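Mariner Mos1 transposase (Drosophila mauritiana, PDB 4MDB) mediates cut-and-paste transposition of the Mos1 transposon as a metal-dependent DNA nuclease and integrase whose catalytic domain has the RNase H fold. Local coordinates at residues R98-Q101 against Q102-L106; R140-L143 against E144-W148; H166-A169 against S170-H173; A195-D199 against E200-R204. The protein carries 1 engineered substitution. One frame throughout, in Å; residues are numbered along the deposited sequence.

The four contacts are each local to one run of chain and follow one another in sequence. Interactions 1 and 2 lie on helices 96-113 and 137-146, their centres about 11 Å apart, and touch through Leu103 against Leu143, Leu106 against Trp148 and a probable hydrogen bond from Gln100 to Thr142. Interactions 3 and 4, centres about 13 Å apart, join helix 162-175 to the junction of helices 183-196 and 199-207, where Ser170 meets Lys197. Interaction 3 lies across the chain's centre from interactions 1 and 2, at about 23 and 29 Å between centres. Two helical layers thus flank the mixed sheet, with Asp36 on strand 32-42 and Asp129 just past strand 125-127 binding metal.

Interaction 1: residues R98-Q101 against Q102-L106; sequences RYQQ and QLINL
This is an intrahelical contact, in which Tyr99 meets Leu103 and Gln101 meets Asn105 one turn on, near the start of helix 96-113, which packs on strands 69-78 and 81-87. Four consecutive backbone bonds define it, running from the N-H groups of Gln102, Leu103, Ile104 and Asn105 to the carbonyls four residues earlier; the bond from Leu103 N to Tyr99 O measures 2.9 Å. On the buried side, Leu103 leans over one face of the Tyr99 ring, its CG 4.0 Å above the plane and displaced toward the rim. Its two methyls lie along the CE2 side of the ring, CD1 being 4.0 Å from Tyr99 CE2. Gln102 approaches the same ring obliquely, with OE1 3.4 Å from Tyr99 CD1 and the amide turned steeply against the ring plane. Beyond CG its chain is extended, which carries the amide back past the CG of Arg98 to NE2's hydrogen bond with Glu86. Away from the ring, Gln101 NE2 donates to Asn105 OD1 at 3.2 Å. A bend at chi2 of Gln101 (54°) folds its amide along the helix toward that oxygen, which lies in the donor's amide plane, whereas the nitrogen stands 43° out of the acceptor's carbonyl plane. The off-plane approach and the N-H...O angle of 149° indicate a modest bond. Tyr99 OH is held by His128 and its ring stacks on His134; the Tyr99 side chain is about 7 Å from that of metal-binding Asp129. The arrangement is that of a helix lying against the sheet, its Tyr99, Gln102, Leu103 and Leu106 side inward, in an RNase H-like catalytic domain near its metal site.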
loop_
_atom_site.group_PDB
_atom_site.type_symbol
_atom_site.label_atom_id
_atom_site.label_comp_id
_atom_site.label_asym_id
_atom_site.label_seq_id
_atom_site.Cartn_x
_atom_site.Cartn_y
_atom_site.Cartn_z
ATOM N N ARG A 98 8.309 3.650 -14.588
ATOM C CA ARG A 98 6.881 3.486 -14.433
ATOM C C ARG A 98 6.452 3.898 -13.053
ATOM O O ARG A 98 5.405 4.528 -12.931
ATOM C CB ARG A 98 6.430 2.072 -14.674
ATOM C CG ARG A 98 4.890 2.036 -14.697
ATOM C CD ARG A 98 4.366 0.672 -15.100
ATOM N NE ARG A 98 4.924 0.291 -16.396
ATOM C CZ ARG A 98 4.392 0.628 -17.561
ATOM N NH1 ARG A 98 3.247 1.330 -17.628
ATOM N NH2 ARG A 98 5.002 0.226 -18.672
ATOM N N TYR A 99 7.240 3.551 -12.044
ATOM C CA TYR A 99 6.816 3.868 -10.648
ATOM C C TYR A 99 6.856 5.401 -10.460
ATOM O O TYR A 99 5.970 5.960 -9.784
ATOM C CB TYR A 99 7.663 3.177 -9.586
ATOM C CG TYR A 99 7.004 3.171 -8.242
ATOM C CD1 TYR A 99 5.857 2.545 -8.034
ATOM C CD2 TYR A 99 7.610 3.782 -7.165
ATOM C CE1 TYR A 99 5.269 2.537 -6.756
ATOM C CE2 TYR A 99 7.010 3.798 -5.912
ATOM C CZ TYR A 99 5.857 3.122 -5.737
ATOM O OH TYR A 99 5.245 3.054 -4.465
ATOM N N GLN A 100 7.878 6.050 -11.030
ATOM C CA GLN A 100 8.003 7.494 -10.924
ATOM C C GLN A 100 6.787 8.160 -11.511
ATOM O O GLN A 100 6.193 9.038 -10.889
ATOM C CB GLN A 100 9.292 7.934 -11.645
ATOM C CG GLN A 100 9.544 9.395 -11.861
ATOM C CD GLN A 100 11.002 9.550 -12.263
ATOM O OE1 GLN A 100 11.479 8.927 -13.225
ATOM N NE2 GLN A 100 11.731 10.274 -11.474
ATOM N N GLN A 101 6.368 7.716 -12.693
ATOM C CA GLN A 101 5.185 8.246 -13.335
ATOM C C GLN A 101 3.875 7.965 -12.568
ATOM O O GLN A 101 2.993 8.803 -12.489
ATOM C CB GLN A 101 5.089 7.755 -14.783
ATOM C CG GLN A 101 4.140 8.578 -15.580
ATOM C CD GLN A 101 4.489 10.096 -15.502
ATOM O OE1 GLN A 101 5.649 10.515 -15.686
ATOM N NE2 GLN A 101 3.499 10.892 -15.149
ATOM N N GLN A 102 3.784 6.774 -11.983
ATOM C CA GLN A 102 2.706 6.486 -11.116
ATOM C C GLN A 102 2.588 7.452 -9.921
ATOM O O GLN A 102 1.474 7.802 -9.582
ATOM C CB GLN A 102 2.847 5.046 -10.642
ATOM C CG GLN A 102 2.478 4.049 -11.772
ATOM C CD GLN A 102 2.619 2.625 -11.326
ATOM O OE1 GLN A 102 3.436 2.327 -10.455
ATOM N NE2 GLN A 102 1.835 1.729 -11.902
ATOM N N LEU A 103 3.686 7.741 -9.275
ATOM C CA LEU A 103 3.665 8.630 -8.116
ATOM C C LEU A 103 3.195 10.000 -8.539
ATOM O O LEU A 103 2.423 10.632 -7.830
ATOM C CB LEU A 103 4.990 8.710 -7.429
ATOM C CG LEU A 103 5.583 7.442 -6.789
ATOM C CD1 LEU A 103 6.930 7.741 -6.244
ATOM C CD2 LEU A 103 4.671 6.989 -5.678
ATOM N N ILE A 104 3.708 10.456 -9.694
ATOM C CA ILE A 104 3.238 11.752 -10.229
ATOM C C ILE A 104 1.737 11.758 -10.528
ATOM O O ILE A 104 1.037 12.702 -10.186
ATOM C CB ILE A 104 4.098 12.177 -11.417
ATOM C CG1 ILE A 104 5.496 12.549 -10.921
ATOM C CG2 ILE A 104 3.429 13.314 -12.211
ATOM C CD1 ILE A 104 6.579 12.541 -11.996
ATOM N N ASN A 105 1.192 10.709 -11.136
ATOM C CA ASN A 105 -0.213 10.609 -11.384
ATOM C C ASN A 105 -1.036 10.488 -10.095
ATOM O O ASN A 105 -2.083 11.016 -9.971
ATOM C CB ASN A 105 -0.469 9.407 -12.272
ATOM C CG ASN A 105 0.178 9.572 -13.624
ATOM O OD1 ASN A 105 0.474 10.676 -13.988
ATOM N ND2 ASN A 105 0.406 8.486 -14.368
ATOM N N LEU A 106 -0.497 9.754 -9.117
ATOM C CA LEU A 106 -1.146 9.579 -7.843
ATOM C C LEU A 106 -1.292 10.943 -7.169
ATOM O O LEU A 106 -2.309 11.196 -6.572
ATOM C CB LEU A 106 -0.308 8.621 -6.910
ATOM C CG LEU A 106 -0.644 8.631 -5.387
ATOM C CD1 LEU A 106 -2.028 8.201 -5.067
ATOM C CD2 LEU A 106 0.255 7.584 -4.644
#

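Interaction 2: residues R140-L143 against E144-W148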
loop_
_atom_site.group_PDB
_atom_site.type_symbol
_atom_site.label_atom_id
_atom_site.label_comp_id
_atom_site.label_asym_id
_atom_site.label_seq_id
_atom_site.Cartn_x
_atom_site.Cartn_y
_atom_site.Cartn_z
ATOM N N ARG A 140 13.325 8.069 -5.520
ATOM C CA ARG A 140 13.646 8.707 -4.225
ATOM C C ARG A 140 13.616 10.225 -4.444
ATOM O O ARG A 140 13.044 10.948 -3.635
ATOM C CB ARG A 140 14.973 8.247 -3.630
ATOM C CG ARG A 140 14.898 6.849 -3.027
ATOM C CD ARG A 140 16.193 6.551 -2.292
ATOM N NE ARG A 140 16.299 5.181 -1.833
ATOM C CZ ARG A 140 16.482 4.819 -0.571
ATOM N NH1 ARG A 140 16.555 5.736 0.395
ATOM N NH2 ARG A 140 16.583 3.529 -0.257
ATOM N N ASP A 141 14.130 10.639 -5.577
ATOM C CA ASP A 141 14.114 12.105 -5.958
ATOM C C ASP A 141 12.683 12.616 -6.083
ATOM O O ASP A 141 12.305 13.700 -5.568
ATOM C CB ASP A 141 14.859 12.302 -7.285
ATOM C CG ASP A 141 16.389 12.179 -7.139
ATOM O OD1 ASP A 141 16.849 11.940 -5.993
ATOM O OD2 ASP A 141 17.128 12.285 -8.167
ATOM N N THR A 142 11.868 11.861 -6.773
ATOM C CA THR A 142 10.497 12.260 -6.993
ATOM C C THR A 142 9.729 12.378 -5.649
ATOM O O THR A 142 8.906 13.302 -5.429
ATOM C CB THR A 142 9.797 11.281 -7.969
ATOM O OG1 THR A 142 10.378 11.448 -9.274
ATOM C CG2 THR A 142 8.313 11.460 -8.011
ATOM N N LEU A 143 9.983 11.449 -4.700
ATOM C CA LEU A 143 9.311 11.480 -3.434
ATOM C C LEU A 143 9.771 12.702 -2.616
ATOM O O LEU A 143 8.966 13.232 -1.890
ATOM C CB LEU A 143 9.529 10.178 -2.619
ATOM C CG LEU A 143 8.679 9.045 -3.131
ATOM C CD1 LEU A 143 9.276 7.704 -2.577
ATOM C CD2 LEU A 143 7.163 9.144 -2.794
ATOM N N GLU A 144 11.036 13.038 -2.727
ATOM C CA GLU A 144 11.625 14.245 -2.063
ATOM C C GLU A 144 10.968 15.490 -2.639
ATOM O O GLU A 144 10.643 16.393 -1.903
ATOM C CB GLU A 144 13.121 14.399 -2.375
ATOM C CG GLU A 144 14.110 13.596 -1.568
ATOM C CD GLU A 144 15.559 13.847 -2.007
ATOM O OE1 GLU A 144 16.422 12.972 -1.744
ATOM O OE2 GLU A 144 15.835 14.920 -2.600
ATOM N N THR A 145 10.837 15.541 -3.959
ATOM C CA THR A 145 10.204 16.703 -4.652
ATOM C C THR A 145 8.707 16.824 -4.275
ATOM O O THR A 145 8.199 17.918 -3.945
ATOM C CB THR A 145 10.408 16.579 -6.181
ATOM O OG1 THR A 145 11.831 16.685 -6.421
ATOM C CG2 THR A 145 9.752 17.705 -6.843
ATOM N N LEU A 146 7.959 15.714 -4.271
ATOM C CA LEU A 146 6.584 15.685 -3.764
ATOM C C LEU A 146 6.558 16.054 -2.267
ATOM O O LEU A 146 5.608 16.616 -1.799
ATOM C CB LEU A 146 5.996 14.289 -3.954
ATOM C CG LEU A 146 5.717 13.869 -5.417
ATOM C CD1 LEU A 146 5.448 12.369 -5.512
ATOM C CD2 LEU A 146 4.519 14.684 -5.864
ATOM N N ASN A 147 7.634 15.725 -1.603
ATOM C CA ASN A 147 7.872 15.962 -0.182
ATOM C C ASN A 147 6.860 15.277 0.706
ATOM O O ASN A 147 6.325 15.814 1.667
ATOM C CB ASN A 147 8.006 17.420 0.133
ATOM C CG ASN A 147 8.967 17.630 1.296
ATOM O OD1 ASN A 147 8.567 17.954 2.381
ATOM N ND2 ASN A 147 10.163 17.309 1.100
ATOM N N TRP A 148 6.618 14.034 0.367
ATOM C CA TRP A 148 5.918 13.108 1.223
ATOM C C TRP A 148 6.910 12.532 2.178
ATOM O O TRP A 148 8.048 12.188 1.801
ATOM C CB TRP A 148 5.290 12.022 0.367
ATOM C CG TRP A 148 4.251 12.526 -0.672
ATOM C CD1 TRP A 148 3.686 13.819 -0.773
ATOM C CD2 TRP A 148 3.652 11.767 -1.718
ATOM N NE1 TRP A 148 2.830 13.855 -1.786
ATOM C CE2 TRP A 148 2.772 12.628 -2.404
ATOM C CE3 TRP A 148 3.759 10.438 -2.134
ATOM C CZ2 TRP A 148 1.985 12.207 -3.466
ATOM C CZ3 TRP A 148 2.969 10.023 -3.263
ATOM C CH2 TRP A 148 2.118 10.918 -3.907
#
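Leu143 CD2 meets the six-membered ring of the Trp148 indole obliquely, 3.7 Å from CE3, and the two side chains cross at about a right angle. Over one face of the indole lies Leu146 CD1, 3.8 Å above the plane and offset toward the rim. The ring also meets Phe126 at an inclined angle and touches Leu110 of helix 96-113. Leu146 lies beside Thr142 and points the same way, its CD1 3.9 Å from Thr142 CG2; on the other branch, Thr142 OG1 is bonded to Gln100 and Ala138 O. These contacts gather at the C-terminal end of helix 137-146, where Asn147 leaves the helical conformation with positive phi and the chain turns toward strand 149-150. The last regular turn is firm, with Leu146 N reaching Thr142 O at 2.8 Å and 173°. Beyond it the bonding frays: Asn147 N and Trp148 N both approach Leu143 O, and both bonds are weak. Asn147 supplies a further link by donating ND2 to Glu144 O at 3.2 Å, the oxygen in its amide plane and the nitrogen in the carbonyl plane. One turn earlier, Asp141 O accepts two bonds from Thr145, from N at 2.9 Å and from OG1 at 3.1 Å. With chi1 at -65°, the hydroxyl sits beside its own backbone N and folds back over that carbonyl, 41° out of its plane.

Interaction 3: residues H166-A169 against S170-H173; sequences HLFA and SMGH
Phe168 O receives Gly172 N at 2.7 Å, the shortest of the backbone bonds that tie this turn of helix 162-175 together, with an N-H...O angle of 154°. Met171 N bonds to Leu167 O, and Ser170 N to His166 O at a longer 3.2 Å, where the helix opens into a wider pi-type turn over 166-168. Among the side chains, Met171 lies alongside Phe168, pointing the same way. The bend at chi3 (-72°) swings its methyl to the edge of the aromatic ring, near the ring plane, with CE 4.0 Å from Phe168 CD1. The sulfur is 5.4 Å from the ring centroid and lies obliquely, 68° off the normal, so this Met-aromatic contact is not a face-on one. The ring of His173, a residue important for base-specific DNA binding, lies obliquely by Ala169 O; the distance of 2.9 Å from His173 CD2 to that oxygen is unusually short and its meaning doubtful. Ser170 OG is tied to Lys197. Phe168 packs against metal-binding Asp36, its side chain about 4 Å from a bound magnesium ion. Leu167 and Met171 reach strand 69-78 and Trp193, while Leu167 and Ser170 also touch Phe201. The helix thus touches strands 32-42 and 69-78 as well as helices 183-196 and 199-207.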
loop_
_atom_site.group_PDB
_atom_site.type_symbol
_atom_site.label_atom_id
_atom_site.label_comp_id
_atom_site.label_asym_id
_atom_site.label_seq_id
_atom_site.Cartn_x
_atom_site.Cartn_y
_atom_site.Cartn_z
ATOM N N HIS A 166 -4.964 -6.197 4.856
ATOM C CA HIS A 166 -6.319 -5.751 4.770
ATOM C C HIS A 166 -6.899 -5.769 3.368
ATOM O O HIS A 166 -7.826 -6.509 3.108
ATOM C CB HIS A 166 -6.460 -4.377 5.415
ATOM C CG HIS A 166 -7.855 -3.965 5.641
ATOM N ND1 HIS A 166 -8.623 -4.459 6.659
ATOM C CD2 HIS A 166 -8.656 -3.106 4.945
ATOM C CE1 HIS A 166 -9.819 -3.900 6.631
ATOM N NE2 HIS A 166 -9.885 -3.119 5.572
ATOM N N LEU A 167 -6.394 -4.948 2.468
ATOM C CA LEU A 167 -7.040 -4.712 1.185
ATOM C C LEU A 167 -6.996 -5.945 0.302
ATOM O O LEU A 167 -8.070 -6.443 -0.141
ATOM C CB LEU A 167 -6.389 -3.515 0.478
ATOM C CG LEU A 167 -7.061 -3.203 -0.875
ATOM C CD1 LEU A 167 -8.418 -2.615 -0.620
ATOM C CD2 LEU A 167 -6.243 -2.199 -1.647
ATOM N N PHE A 168 -5.814 -6.455 0.048
ATOM C CA PHE A 168 -5.624 -7.634 -0.859
ATOM C C PHE A 168 -6.077 -8.920 -0.158
ATOM O O PHE A 168 -6.511 -9.833 -0.839
ATOM C CB PHE A 168 -4.205 -7.771 -1.267
ATOM C CG PHE A 168 -3.692 -6.683 -2.201
ATOM C CD1 PHE A 168 -4.568 -5.891 -3.033
ATOM C CD2 PHE A 168 -2.374 -6.413 -2.238
ATOM C CE1 PHE A 168 -4.050 -4.936 -3.846
ATOM C CE2 PHE A 168 -1.851 -5.435 -3.039
ATOM C CZ PHE A 168 -2.712 -4.686 -3.889
ATOM N N ALA A 169 -6.038 -8.997 1.160
ATOM C CA ALA A 169 -6.585 -10.125 1.952
ATOM C C ALA A 169 -8.081 -10.282 1.637
ATOM O O ALA A 169 -8.540 -11.344 1.203
ATOM C CB ALA A 169 -6.370 -9.893 3.431
ATOM N N SER A 170 -8.820 -9.191 1.715
ATOM C CA SER A 170 -10.277 -9.167 1.375
ATOM C C SER A 170 -10.476 -9.437 -0.104
ATOM O O SER A 170 -11.352 -10.233 -0.486
ATOM C CB SER A 170 -10.851 -7.792 1.669
ATOM O OG SER A 170 -12.251 -7.812 1.543
ATOM N N MET A 171 -9.689 -8.783 -0.942
ATOM C CA MET A 171 -9.838 -8.839 -2.439
ATOM C C MET A 171 -9.523 -10.231 -2.938
ATOM O O MET A 171 -10.200 -10.782 -3.788
ATOM C CB MET A 171 -8.886 -7.887 -3.114
ATOM C CG MET A 171 -9.185 -7.628 -4.596
ATOM S SD MET A 171 -7.896 -6.798 -5.467
ATOM C CE MET A 171 -8.139 -5.182 -4.707
ATOM N N GLY A 172 -8.498 -10.833 -2.368
ATOM C CA GLY A 172 -8.128 -12.169 -2.820
ATOM C C GLY A 172 -9.196 -13.230 -2.675
ATOM O O GLY A 172 -9.342 -14.111 -3.550
ATOM N N HIS A 173 -9.984 -13.153 -1.605
ATOM C CA HIS A 173 -11.111 -14.073 -1.467
ATOM C C HIS A 173 -12.155 -13.904 -2.542
ATOM O O HIS A 173 -12.678 -14.892 -3.084
ATOM C CB HIS A 173 -11.721 -13.993 -0.058
ATOM C CG HIS A 173 -10.718 -14.197 1.025
ATOM N ND1 HIS A 173 -9.864 -15.289 1.056
ATOM C CD2 HIS A 173 -10.391 -13.439 2.101
ATOM C CE1 HIS A 173 -9.100 -15.221 2.131
ATOM N NE2 HIS A 173 -9.395 -14.104 2.773
#

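Interaction 4: residues A195-D199 against E200-R204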
loop_
_atom_site.group_PDB
_atom_site.type_symbol
_atom_site.label_atom_id
_atom_site.label_comp_id
_atom_site.label_asym_id
_atom_site.label_seq_id
_atom_site.Cartn_x
_atom_site.Cartn_y
_atom_site.Cartn_z
ATOM N N ALA A 195 -15.701 0.284 -4.850
ATOM C CA ALA A 195 -16.711 1.312 -4.581
ATOM C C ALA A 195 -17.770 0.774 -3.658
ATOM O O ALA A 195 -18.415 1.523 -2.905
ATOM C CB ALA A 195 -17.322 1.720 -5.902
ATOM N N ALA A 196 -17.898 -0.537 -3.647
ATOM C CA ALA A 196 -18.865 -1.224 -2.808
ATOM C C ALA A 196 -18.473 -1.321 -1.331
ATOM O O ALA A 196 -19.318 -1.540 -0.478
ATOM C CB ALA A 196 -19.188 -2.613 -3.356
ATOM N N LYS A 197 -17.176 -1.194 -1.039
ATOM C CA LYS A 197 -16.706 -1.141 0.335
ATOM C C LYS A 197 -17.031 0.202 0.881
ATOM O O LYS A 197 -16.712 1.200 0.230
ATOM C CB LYS A 197 -15.153 -1.240 0.359
ATOM C CG LYS A 197 -14.688 -2.596 -0.110
ATOM C CD LYS A 197 -15.123 -3.709 0.802
ATOM C CE LYS A 197 -14.283 -4.956 0.528
ATOM N NZ LYS A 197 -14.826 -6.149 1.222
ATOM N N ASP A 198 -17.573 0.197 2.090
ATOM C CA ASP A 198 -17.893 1.421 2.801
ATOM C C ASP A 198 -16.630 2.103 3.298
ATOM O O ASP A 198 -15.577 1.472 3.440
ATOM C CB ASP A 198 -18.780 1.107 3.997
ATOM C CG ASP A 198 -20.178 0.627 3.582
ATOM O OD1 ASP A 198 -20.612 0.881 2.412
ATOM O OD2 ASP A 198 -20.825 -0.013 4.415
ATOM N N ASP A 199 -16.744 3.395 3.573
ATOM C CA ASP A 199 -15.632 4.180 4.091
ATOM C C ASP A 199 -15.021 3.469 5.314
ATOM O O ASP A 199 -13.805 3.478 5.516
ATOM C CB ASP A 199 -16.077 5.628 4.466
ATOM C CG ASP A 199 -16.477 6.481 3.265
ATOM O OD1 ASP A 199 -16.238 6.139 2.087
ATOM O OD2 ASP A 199 -17.028 7.586 3.496
ATOM N N GLU A 200 -15.851 2.810 6.119
ATOM C CA GLU A 200 -15.415 2.193 7.359
ATOM C C GLU A 200 -14.405 1.042 7.128
ATOM O O GLU A 200 -13.519 0.814 7.953
ATOM C CB GLU A 200 -16.659 1.679 8.102
ATOM C CG GLU A 200 -17.620 2.777 8.614
ATOM C CD GLU A 200 -18.495 3.583 7.552
ATOM O OE1 GLU A 200 -18.844 4.722 7.826
ATOM O OE2 GLU A 200 -18.880 3.135 6.459
ATOM N N PHE A 201 -14.551 0.312 6.032
ATOM C CA PHE A 201 -13.625 -0.775 5.708
ATOM C C PHE A 201 -12.214 -0.220 5.492
ATOM O O PHE A 201 -11.232 -0.839 5.945
ATOM C CB PHE A 201 -14.099 -1.402 4.402
ATOM C CG PHE A 201 -13.124 -2.327 3.760
ATOM C CD1 PHE A 201 -13.048 -3.660 4.127
ATOM C CD2 PHE A 201 -12.231 -1.857 2.795
ATOM C CE1 PHE A 201 -12.162 -4.502 3.471
ATOM C CE2 PHE A 201 -11.349 -2.696 2.172
ATOM C CZ PHE A 201 -11.280 -4.008 2.553
ATOM N N TYR A 202 -12.115 0.918 4.800
ATOM C CA TYR A 202 -10.806 1.539 4.526
ATOM C C TYR A 202 -10.203 2.088 5.802
ATOM O O TYR A 202 -8.997 1.885 6.106
ATOM C CB TYR A 202 -10.922 2.600 3.439
ATOM C CG TYR A 202 -11.295 1.999 2.121
ATOM C CD1 TYR A 202 -10.368 1.296 1.371
ATOM C CD2 TYR A 202 -12.604 2.076 1.619
ATOM C CE1 TYR A 202 -10.678 0.712 0.161
ATOM C CE2 TYR A 202 -12.903 1.517 0.385
ATOM C CZ TYR A 202 -11.965 0.840 -0.352
ATOM O OH TYR A 202 -12.301 0.287 -1.618
ATOM N N TRP A 203 -11.071 2.752 6.595
ATOM C CA TRP A 203 -10.652 3.293 7.875
ATOM C C TRP A 203 -10.088 2.173 8.793
ATOM O O TRP A 203 -9.005 2.326 9.331
ATOM C CB TRP A 203 -11.793 4.051 8.547
ATOM C CG TRP A 203 -11.444 4.825 9.763
ATOM C CD1 TRP A 203 -11.033 6.124 9.799
ATOM C CD2 TRP A 203 -11.382 4.351 11.065
ATOM N NE1 TRP A 203 -10.749 6.505 11.090
ATOM C CE2 TRP A 203 -10.927 5.417 11.892
ATOM C CE3 TRP A 203 -11.660 3.137 11.641
ATOM C CZ2 TRP A 203 -10.779 5.269 13.259
ATOM C CZ3 TRP A 203 -11.500 3.013 13.072
ATOM C CH2 TRP A 203 -11.042 4.023 13.800
ATOM N N ARG A 204 -10.812 1.096 8.920
ATOM C CA ARG A 204 -10.344 -0.015 9.763
ATOM C C ARG A 204 -8.972 -0.555 9.326
ATOM O O ARG A 204 -8.091 -0.846 10.152
ATOM C CB ARG A 204 -11.402 -1.116 9.834
ATOM C CG ARG A 204 -12.632 -0.761 10.683
ATOM C CD ARG A 204 -13.523 -2.011 10.889
ATOM N NE ARG A 204 -14.214 -2.338 9.660
ATOM C CZ ARG A 204 -15.441 -1.913 9.343
ATOM N NH1 ARG A 204 -16.147 -1.162 10.197
ATOM N NH2 ARG A 204 -15.971 -2.257 8.162
#
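Lys197 lies across one face of the Phe201 ring: its CD sits 3.8 Å from the centroid and only 9° off the ring normal, a CH-pi contact over the centre. Farther along the chain, CE is 3.7 Å from Phe201 CE1, and the ammonium NZ stands 4.4 Å from the centroid, 31° off the normal, giving an off-centre cation-pi contact. The bend at chi2 of the lysine (-64°) lays the aliphatic chain on the ring, while the extended remainder carries NZ past it to Ser170 OG of helix 162-175. Nearer the backbone, Lys197 CB packs obliquely on Tyr202, 3.6 Å from CE2, as the two side chains cross at about a right angle. The neighbouring rings that Lys197 lies against also touch one another, Phe201 CD2 over the centre of one Tyr202 face and Tyr202 CE1 at the Phe201 edge. Behind this shell lie the backbone bonds. Phe201 N donates to Asp198 O at 3.0 Å from well above the carbonyl plane, whereas the regular bond from Trp203 N to Asp199 O is straighter. Asp198 and Glu200 bring like charges near each other, their carboxylates turned steeply apart. Further out, Tyr202 OH bonds to Phe194 O of the preceding helix, and Phe201 meets His166 and Leu167. Lys197 and Asp198 take extended backbone angles between two helical runs, so the arrangement is a short non-helical link between helices 183-196 and 199-207, set against helix 162-175 of the catalytic domain.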